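Local coordinates for esterase (Rhizomucor miehei, PDB 4WY5), which probably hydrolyses carboxylic ester bonds as a carboxylesterase of the alpha/beta hydrolase fold, at residues K184-I189 against E249-A254; K204-G209 against V263-G268; V115-S120 against E132-A137. All coordinates share one frame; numbering follows the deposited sequence.

Contact 1: residues K184-I189 against E249-A254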
loop_
_atom_site.group_PDB
_atom_site.type_symbol
_atom_site.label_atom_id
_atom_site.label_comp_id
_atom_site.label_asym_id
_atom_site.label_seq_id
_atom_site.Cartn_x
_atom_site.Cartn_y
_atom_site.Cartn_z
ATOM N N LYS A 184 0.438 -20.104 -4.852
ATOM C CA LYS A 184 1.463 -19.511 -3.972
ATOM C C LYS A 184 1.087 -18.140 -3.358
ATOM O O LYS A 184 1.723 -17.709 -2.385
ATOM C CB LYS A 184 2.809 -19.368 -4.710
ATOM C CG LYS A 184 3.373 -20.678 -5.303
ATOM C CD LYS A 184 3.352 -21.836 -4.276
ATOM C CE LYS A 184 4.033 -23.111 -4.803
ATOM N NZ LYS A 184 3.313 -23.768 -5.947
ATOM N N THR A 185 0.081 -17.453 -3.912
ATOM C CA THR A 185 -0.417 -16.205 -3.312
ATOM C C THR A 185 -1.802 -15.832 -3.892
ATOM O O THR A 185 -2.149 -16.229 -5.004
ATOM C CB THR A 185 0.605 -15.020 -3.503
ATOM O OG1 THR A 185 0.263 -13.911 -2.652
ATOM C CG2 THR A 185 0.673 -14.560 -4.953
ATOM N N GLN A 186 -2.614 -15.140 -3.090
ATOM C CA GLN A 186 -3.913 -14.621 -3.520
ATOM C C GLN A 186 -3.907 -13.078 -3.422
ATOM O O GLN A 186 -3.525 -12.520 -2.386
ATOM C CB GLN A 186 -5.053 -15.207 -2.664
ATOM C CG GLN A 186 -4.867 -15.087 -1.118
ATOM C CD GLN A 186 -6.033 -15.689 -0.288
ATOM O OE1 GLN A 186 -7.215 -15.520 -0.617
ATOM N NE2 GLN A 186 -5.688 -16.393 0.796
ATOM N N VAL A 187 -4.310 -12.397 -4.497
ATOM C CA VAL A 187 -4.386 -10.928 -4.525
ATOM C C VAL A 187 -5.854 -10.498 -4.624
ATOM O O VAL A 187 -6.548 -10.821 -5.603
ATOM C CB VAL A 187 -3.567 -10.319 -5.707
ATOM C CG1 VAL A 187 -3.716 -8.803 -5.748
ATOM C CG2 VAL A 187 -2.079 -10.712 -5.616
ATOM N N LEU A 188 -6.339 -9.803 -3.597
ATOM C CA LEU A 188 -7.775 -9.550 -3.445
ATOM C C LEU A 188 -8.078 -8.048 -3.471
ATOM O O LEU A 188 -7.821 -7.352 -2.490
ATOM C CB LEU A 188 -8.291 -10.169 -2.128
ATOM C CG LEU A 188 -7.792 -11.583 -1.734
ATOM C CD1 LEU A 188 -8.304 -12.045 -0.354
ATOM C CD2 LEU A 188 -8.101 -12.661 -2.791
ATOM N N ILE A 189 -8.630 -7.553 -4.581
ATOM C CA ILE A 189 -8.877 -6.106 -4.764
ATOM C C ILE A 189 -10.357 -5.763 -4.507
ATOM O O ILE A 189 -11.233 -6.138 -5.295
ATOM C CB ILE A 189 -8.450 -5.635 -6.195
ATOM C CG1 ILE A 189 -7.013 -6.081 -6.508
ATOM C CG2 ILE A 189 -8.526 -4.124 -6.352
ATOM C CD1 ILE A 189 -6.702 -6.112 -7.996
ATOM N N GLU A 249 -7.139 -21.872 7.869
ATOM C CA GLU A 249 -5.790 -22.332 8.220
ATOM C C GLU A 249 -5.061 -22.954 7.017
ATOM O O GLU A 249 -5.656 -23.700 6.244
ATOM C CB GLU A 249 -5.871 -23.340 9.379
ATOM C CG GLU A 249 -4.901 -23.084 10.537
ATOM C CD GLU A 249 -3.570 -23.808 10.353
ATOM O OE1 GLU A 249 -3.515 -24.775 9.553
ATOM O OE2 GLU A 249 -2.574 -23.409 11.005
ATOM N N GLY A 250 -3.790 -22.603 6.831
ATOM C CA GLY A 250 -3.003 -23.157 5.739
ATOM C C GLY A 250 -3.225 -22.525 4.365
ATOM O O GLY A 250 -2.718 -23.027 3.348
ATOM N N LEU A 251 -3.966 -21.419 4.319
ATOM C CA LEU A 251 -4.223 -20.749 3.041
ATOM C C LEU A 251 -2.962 -20.003 2.604
ATOM O O LEU A 251 -2.086 -19.732 3.421
ATOM C CB LEU A 251 -5.423 -19.790 3.156
ATOM C CG LEU A 251 -6.764 -20.141 2.481
ATOM C CD1 LEU A 251 -7.024 -21.637 2.366
ATOM C CD2 LEU A 251 -7.933 -19.450 3.190
ATOM N N PRO A 252 -2.863 -19.684 1.306
ATOM C CA PRO A 252 -1.675 -19.008 0.766
ATOM C C PRO A 252 -1.622 -17.529 1.146
ATOM O O PRO A 252 -2.682 -16.922 1.307
ATOM C CB PRO A 252 -1.834 -19.173 -0.754
ATOM C CG PRO A 252 -3.308 -19.353 -0.959
ATOM C CD PRO A 252 -3.803 -20.094 0.241
ATOM N N PRO A 253 -0.407 -16.959 1.272
ATOM C CA PRO A 253 -0.186 -15.557 1.677
ATOM C C PRO A 253 -1.042 -14.577 0.876
ATOM O O PRO A 253 -1.173 -14.737 -0.339
ATOM C CB PRO A 253 1.299 -15.329 1.386
ATOM C CG PRO A 253 1.916 -16.687 1.445
ATOM C CD PRO A 253 0.858 -17.644 0.944
ATOM N N ALA A 254 -1.591 -13.563 1.540
ATOM C CA ALA A 254 -2.603 -12.711 0.926
ATOM C C ALA A 254 -2.145 -11.274 0.819
ATOM O O ALA A 254 -1.389 -10.798 1.664
ATOM C CB ALA A 254 -3.903 -12.778 1.730
#

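Contact 2: residues K204-G209 against V263-G268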
loop_
_atom_site.group_PDB
_atom_site.type_symbol
_atom_site.label_atom_id
_atom_site.label_comp_id
_atom_site.label_asym_id
_atom_site.label_seq_id
_atom_site.Cartn_x
_atom_site.Cartn_y
_atom_site.Cartn_z
ATOM N N LYS A 204 -23.924 1.957 5.386
ATOM C CA LYS A 204 -24.757 3.103 5.681
ATOM C C LYS A 204 -24.185 4.390 5.070
ATOM O O LYS A 204 -24.918 5.142 4.422
ATOM C CB LYS A 204 -24.912 3.224 7.203
ATOM C CG LYS A 204 -25.639 4.460 7.697
ATOM C CD LYS A 204 -25.686 4.476 9.241
ATOM C CE LYS A 204 -24.410 5.078 9.857
ATOM N NZ LYS A 204 -24.500 5.295 11.335
ATOM N N LEU A 205 -22.888 4.643 5.265
ATOM C CA LEU A 205 -22.269 5.888 4.786
ATOM C C LEU A 205 -22.251 6.083 3.266
ATOM O O LEU A 205 -22.395 7.213 2.799
ATOM C CB LEU A 205 -20.829 6.027 5.291
ATOM C CG LEU A 205 -20.443 6.171 6.777
ATOM C CD1 LEU A 205 -21.522 5.791 7.772
ATOM C CD2 LEU A 205 -19.130 5.456 7.087
ATOM N N PHE A 206 -22.072 5.007 2.501
ATOM C CA PHE A 206 -21.838 5.129 1.050
ATOM C C PHE A 206 -22.874 4.368 0.196
ATOM O O PHE A 206 -22.691 4.205 -1.010
ATOM C CB PHE A 206 -20.415 4.647 0.702
ATOM C CG PHE A 206 -19.337 5.252 1.581
ATOM C CD1 PHE A 206 -19.001 6.603 1.470
ATOM C CD2 PHE A 206 -18.692 4.479 2.543
ATOM C CE1 PHE A 206 -18.026 7.179 2.290
ATOM C CE2 PHE A 206 -17.718 5.037 3.377
ATOM C CZ PHE A 206 -17.387 6.394 3.258
ATOM N N GLY A 207 -23.968 3.919 0.806
ATOM C CA GLY A 207 -24.906 3.069 0.093
ATOM C C GLY A 207 -26.195 3.711 -0.401
ATOM O O GLY A 207 -27.041 3.008 -0.957
ATOM N N ASN A 208 -26.324 5.032 -0.263
ATOM C CA ASN A 208 -27.605 5.710 -0.518
ATOM C C ASN A 208 -27.843 6.127 -1.981
ATOM O O ASN A 208 -28.850 6.761 -2.300
ATOM C CB ASN A 208 -27.729 6.910 0.473
ATOM C CG ASN A 208 -27.546 8.322 -0.167
ATOM O OD1 ASN A 208 -27.164 8.501 -1.324
ATOM N ND2 ASN A 208 -27.798 9.341 0.650
ATOM N N GLY A 209 -26.924 5.765 -2.866
ATOM C CA GLY A 209 -27.084 6.089 -4.273
ATOM C C GLY A 209 -26.268 7.295 -4.722
ATOM O O GLY A 209 -26.374 7.718 -5.875
ATOM N N VAL A 263 -19.038 0.811 0.109
ATOM C CA VAL A 263 -19.901 0.056 1.046
ATOM C C VAL A 263 -19.264 -1.253 1.524
ATOM O O VAL A 263 -19.476 -1.659 2.670
ATOM C CB VAL A 263 -21.312 -0.284 0.441
ATOM C CG1 VAL A 263 -22.115 0.964 0.219
ATOM C CG2 VAL A 263 -21.191 -1.058 -0.865
ATOM N N LEU A 264 -18.478 -1.895 0.650
ATOM C CA LEU A 264 -17.819 -3.176 0.963
ATOM C C LEU A 264 -16.522 -3.028 1.776
ATOM O O LEU A 264 -15.833 -4.023 2.046
ATOM C CB LEU A 264 -17.501 -3.935 -0.332
ATOM C CG LEU A 264 -18.647 -4.282 -1.299
ATOM C CD1 LEU A 264 -18.096 -4.959 -2.555
ATOM C CD2 LEU A 264 -19.675 -5.182 -0.612
ATOM N N ARG A 265 -16.202 -1.801 2.185
ATOM C CA ARG A 265 -14.903 -1.523 2.804
ATOM C C ARG A 265 -14.627 -2.326 4.071
ATOM O O ARG A 265 -13.622 -3.052 4.159
ATOM C CB ARG A 265 -14.799 -0.030 3.127
ATOM C CG ARG A 265 -13.484 0.408 3.723
ATOM C CD ARG A 265 -13.551 1.880 4.102
ATOM N NE ARG A 265 -14.205 2.083 5.390
ATOM C CZ ARG A 265 -14.601 3.270 5.851
ATOM N NH1 ARG A 265 -14.424 4.362 5.119
ATOM N NH2 ARG A 265 -15.174 3.364 7.046
ATOM N N ASP A 266 -15.551 -2.222 5.023
ATOM C CA ASP A 266 -15.336 -2.738 6.363
ATOM C C ASP A 266 -15.399 -4.263 6.385
ATOM O O ASP A 266 -14.729 -4.907 7.191
ATOM C CB ASP A 266 -16.389 -2.169 7.338
ATOM C CG ASP A 266 -16.262 -0.664 7.562
ATOM O OD1 ASP A 266 -15.265 -0.064 7.117
ATOM O OD2 ASP A 266 -17.169 -0.077 8.200
ATOM N N GLU A 267 -16.215 -4.850 5.513
ATOM C CA GLU A 267 -16.297 -6.303 5.475
ATOM C C GLU A 267 -15.058 -6.863 4.796
ATOM O O GLU A 267 -14.622 -7.983 5.096
ATOM C CB GLU A 267 -17.578 -6.768 4.773
ATOM C CG GLU A 267 -17.590 -6.643 3.260
ATOM C CD GLU A 267 -18.997 -6.833 2.707
ATOM O OE1 GLU A 267 -19.878 -6.041 3.110
ATOM O OE2 GLU A 267 -19.231 -7.772 1.895
ATOM N N GLY A 268 -14.468 -6.077 3.902
ATOM C CA GLY A 268 -13.191 -6.449 3.347
ATOM C C GLY A 268 -12.115 -6.434 4.422
ATOM O O GLY A 268 -11.297 -7.355 4.499
#

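Contact 3: residues V115-S120 against E132-A137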
loop_
_atom_site.group_PDB
_atom_site.type_symbol
_atom_site.label_atom_id
_atom_site.label_comp_id
_atom_site.label_asym_id
_atom_site.label_seq_id
_atom_site.Cartn_x
_atom_site.Cartn_y
_atom_site.Cartn_z
ATOM N N VAL A 115 -3.255 -15.850 -17.582
ATOM C CA VAL A 115 -4.355 -16.660 -18.097
ATOM C C VAL A 115 -5.665 -16.031 -17.639
ATOM O O VAL A 115 -5.986 -16.040 -16.450
ATOM C CB VAL A 115 -4.282 -18.136 -17.615
ATOM C CG1 VAL A 115 -5.451 -18.954 -18.186
ATOM C CG2 VAL A 115 -2.916 -18.779 -17.969
ATOM N N PHE A 116 -6.392 -15.448 -18.585
ATOM C CA PHE A 116 -7.670 -14.812 -18.308
ATOM C C PHE A 116 -8.797 -15.841 -18.456
ATOM O O PHE A 116 -9.038 -16.346 -19.557
ATOM C CB PHE A 116 -7.889 -13.633 -19.263
ATOM C CG PHE A 116 -9.085 -12.774 -18.923
ATOM C CD1 PHE A 116 -10.344 -13.082 -19.429
ATOM C CD2 PHE A 116 -8.945 -11.634 -18.129
ATOM C CE1 PHE A 116 -11.464 -12.284 -19.119
ATOM C CE2 PHE A 116 -10.058 -10.827 -17.814
ATOM C CZ PHE A 116 -11.315 -11.154 -18.313
ATOM N N VAL A 117 -9.502 -16.129 -17.359
ATOM C CA VAL A 117 -10.558 -17.141 -17.376
ATOM C C VAL A 117 -11.933 -16.529 -17.616
ATOM O O VAL A 117 -12.475 -15.822 -16.759
ATOM C CB VAL A 117 -10.613 -17.938 -16.060
ATOM C CG1 VAL A 117 -11.713 -18.986 -16.131
ATOM C CG2 VAL A 117 -9.263 -18.598 -15.794
ATOM N N ASP A 118 -12.496 -16.813 -18.787
ATOM C CA ASP A 118 -13.796 -16.276 -19.190
ATOM C C ASP A 118 -14.912 -17.163 -18.612
ATOM O O ASP A 118 -15.515 -17.992 -19.313
ATOM C CB ASP A 118 -13.873 -16.176 -20.724
ATOM C CG ASP A 118 -15.122 -15.429 -21.216
ATOM O OD1 ASP A 118 -15.843 -14.783 -20.404
ATOM O OD2 ASP A 118 -15.375 -15.481 -22.439
ATOM N N TYR A 119 -15.168 -16.982 -17.317
ATOM C CA TYR A 119 -16.065 -17.862 -16.575
ATOM C C TYR A 119 -17.528 -17.596 -16.929
ATOM O O TYR A 119 -17.858 -16.579 -17.553
ATOM C CB TYR A 119 -15.821 -17.717 -15.058
ATOM C CG TYR A 119 -16.028 -16.325 -14.471
ATOM C CD1 TYR A 119 -17.267 -15.940 -13.979
ATOM C CD2 TYR A 119 -14.973 -15.412 -14.378
ATOM C CE1 TYR A 119 -17.466 -14.679 -13.425
ATOM C CE2 TYR A 119 -15.160 -14.154 -13.837
ATOM C CZ TYR A 119 -16.414 -13.795 -13.351
ATOM O OH TYR A 119 -16.632 -12.546 -12.799
ATOM N N SER A 120 -18.408 -18.515 -16.546
ATOM C CA SER A 120 -19.832 -18.376 -16.871
ATOM C C SER A 120 -20.484 -17.300 -16.002
ATOM O O SER A 120 -20.362 -17.335 -14.767
ATOM C CB SER A 120 -20.562 -19.719 -16.700
ATOM O OG SER A 120 -19.985 -20.742 -17.519
ATOM N N GLU A 132 -15.989 -23.661 -9.749
ATOM C CA GLU A 132 -15.634 -24.969 -10.281
ATOM C C GLU A 132 -14.915 -24.862 -11.628
ATOM O O GLU A 132 -14.028 -25.667 -11.923
ATOM C CB GLU A 132 -16.889 -25.844 -10.399
ATOM C CG GLU A 132 -17.406 -26.368 -9.044
ATOM C CD GLU A 132 -18.751 -27.110 -9.137
ATOM O OE1 GLU A 132 -19.296 -27.262 -10.261
ATOM O OE2 GLU A 132 -19.251 -27.555 -8.075
ATOM N N GLU A 133 -15.283 -23.872 -12.437
ATOM C CA GLU A 133 -14.575 -23.638 -13.688
ATOM C C GLU A 133 -13.147 -23.163 -13.416
ATOM O O GLU A 133 -12.189 -23.580 -14.084
ATOM C CB GLU A 133 -15.324 -22.615 -14.559
ATOM C CG GLU A 133 -16.558 -23.186 -15.254
ATOM C CD GLU A 133 -17.493 -22.129 -15.823
ATOM O OE1 GLU A 133 -17.408 -20.957 -15.398
ATOM O OE2 GLU A 133 -18.352 -22.483 -16.668
ATOM N N ILE A 134 -12.991 -22.317 -12.406
ATOM C CA ILE A 134 -11.691 -21.715 -12.186
ATOM C C ILE A 134 -10.748 -22.765 -11.598
ATOM O O ILE A 134 -9.544 -22.807 -11.935
ATOM C CB ILE A 134 -11.809 -20.463 -11.298
ATOM C CG1 ILE A 134 -12.658 -19.414 -12.036
ATOM C CG2 ILE A 134 -10.437 -19.916 -10.954
ATOM C CD1 ILE A 134 -13.089 -18.261 -11.203
ATOM N N TYR A 135 -11.302 -23.661 -10.783
ATOM C CA TYR A 135 -10.511 -24.784 -10.285
ATOM C C TYR A 135 -10.067 -25.675 -11.457
ATOM O O TYR A 135 -8.905 -26.094 -11.527
ATOM C CB TYR A 135 -11.303 -25.598 -9.245
ATOM C CG TYR A 135 -10.604 -26.879 -8.801
ATOM C CD1 TYR A 135 -9.493 -26.842 -7.957
ATOM C CD2 TYR A 135 -11.054 -28.131 -9.240
ATOM C CE1 TYR A 135 -8.855 -28.017 -7.555
ATOM C CE2 TYR A 135 -10.428 -29.306 -8.843
ATOM C CZ TYR A 135 -9.331 -29.242 -8.007
ATOM O OH TYR A 135 -8.714 -30.404 -7.614
ATOM N N ALA A 136 -10.977 -25.920 -12.397
ATOM C CA ALA A 136 -10.659 -26.750 -13.554
ATOM C C ALA A 136 -9.632 -26.096 -14.474
ATOM O O ALA A 136 -8.801 -26.782 -15.068
ATOM C CB ALA A 136 -11.922 -27.077 -14.331
ATOM N N ALA A 137 -9.655 -24.771 -14.574
ATOM C CA ALA A 137 -8.661 -24.101 -15.405
ATOM C C ALA A 137 -7.278 -24.182 -14.775
ATOM O O ALA A 137 -6.278 -24.373 -15.469
ATOM C CB ALA A 137 -9.056 -22.649 -15.644
#

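Contact 1: residues K184-I189 against E249-A254
Q186 meets the loop L251-P253 that leads into strand 254-259 through both its backbone and its side chain. Its side chain starts between the backbone N and the carbonyl carbon (chi1 51°) and then runs extended, which carries the amide along the incoming chain. There NE2 donates to P252 O at 3.1 Å in a nearly straight bond, with an N-H...O angle of 172°. The oxygen lies in the plane of the amide and the nitrogen in the plane of the carbonyl, so both flat groups are well turned for the bond. On the way the CG of Q186 passes 3.8 Å from the CB of A254, a methyl small enough for the amide chain to lie beside it. Glutamine suits this place because its aliphatic part packs while its end satisfies a carbonyl that precedes the strand.

P253 follows, with O as the shared acceptor. Q186 N donates to it at 3.1 Å, somewhat tilted from the carbonyl plane, whereas T185 OG1 comes from above that plane at 2.8 Å. The T185 hydroxyl is also hydrogen-bonded to H314 of helix 302-319. At its other end P253 sets CD 3.4 Å from K184 O.

The CB of P252 is directed at the K184-T185 backbone and lies 4.0 Å from the carbonyl carbon of K184. Neither proline has an N-H to donate, so two consecutive prolines suit a segment that offers carbonyls here instead.

From A254 onward the pairing becomes that of parallel strands, with Q186 bridged to A254 and its backbone also bonded to L255. Strand 185-189 thus lies between 155-160 and 254-259; Q186 and L251 touch helix 162-176, while T185 packs against helix 302-319.

Contact 2: residues K204-G209 against V263-G268
V263 and F206 meet mainly through van der Waals contact, the apolar part of this interface. V263 directs CG1 against the backbone of F206 and G207, where it lies 3.5 Å from the C of F206 and equally close to G207 CA. The F206 CB is a little farther from the same methyl, at 4.1 Å. A branched valine puts a compact methyl against backbone atoms, and glycine, having no side chain, suits the close approach of CG1 at G207.

The aromatic contact is made by the F206 ring with R265. Lying beside the backbone N at chi1 -49°, CG directs the ring toward the guanidinium, whose NH1 stands 3.8 Å from CE2. This nitrogen comes to the ring's edge, near its plane, and the two flat groups are turned 71° against each other, so they do not stack. One ring face is covered by CB of L205, centred over the ring, and Y211 makes an edge-to-face pair with it.

Ionic and hydrogen bonds fix the arginine from its own side. R265 NE forms a salt bridge with D266 OD1 at 3.0 Å; the oxygen lies near the guanidinium plane, and NE comes from its syn side but out of the carboxylate plane. NH1 is hydrogen-bonded to E260 O, and together these bonds limit rotation of the group. The bend at chi3 (81°) swings the guanidinium round so that its NE edge faces the D266 carboxylate. A sulfate, probably from crystallisation, makes a long, weak ion pair with NH2.

The contact joins helix 201-206 and the residues that follow it to the start of helix 265-277. S202 adds polar links, OG to V263 O and N to D266 OD2. V263 immediately follows D262, a likely Ser-His-Asp triad member, in the connection from strand 254-259.

Contact 3: residues V115-S120 against E132-A137
E133 reaches from its helix to the chain leaving strand 113-117 and grips S120 with both carboxylate oxygens. Its CB points toward that chain, and CG stands beside the backbone N (chi1 -76°). From there the side chain extends, carrying CD across to S120, 3.3 Å from OG. OE1 accepts the backbone N-H of S120 at 2.9 Å, with an N-H...O angle of 168°; the donor comes on the syn side, 15° out of the carboxylate plane. OE1 also lies 3.6 Å from both CA and CB of Y119. OE2 receives the S120 hydroxyl on its syn lone pair, with OG 2.5 Å away, a short distance not to be read as exact. Serine suits this site because its short hydroxyl and its own N-H can serve the two oxygens together.

Farther along the helix the contact becomes apolar. V117 spreads its methyls over two helical positions: CG1 is 4.2 Å from I134 CG1, and CG2 is 4.1 Å from A137 CB. The beta-branched valine fits the strand, while the small alanine allows helix 129-143 to approach it closely. The Y119 ring leads away to stack with H87, whose backbone O is hydrogen-bonded to Y119 OH. I134 touches L86 of strand 80-86 and L166 of helix 162-176, and E133 touches K63 and L65 of strand 63-71, so the helix packs on the sheet beside another helix.

Two donors from a single residue hold the carboxylate in a forked grip that should restrict its rotation. Both would be expected to stabilise its negative charge, and the grip probably holds S120 in place, while V117, I134 and A137 fill the helix-strand interface with aliphatic groups.

Overall arrangement
Contacts 1 and 3 reach the same sheet with their centres 18 Å apart. Contact 1 joins neighbouring parallel strands at their entry and is only partly buried, P252 and P253 being partly exposed; contact 3, a buried one, sets a helix on a strand toward the other side of the sheet order. Contact 2 lies farthest from the chain's centre, about 18 Å, where connections beyond the strands meet, yet it too is buried. Chemistry follows place: backbone carbonyls are bonded in contact 1, apolar and aromatic contact prevails across contact 2, and contact 3 couples a carboxylate clasp to aliphatic packing. Contacts 1 and 2 interleave along the chain, whereas contact 3 closes before either opens.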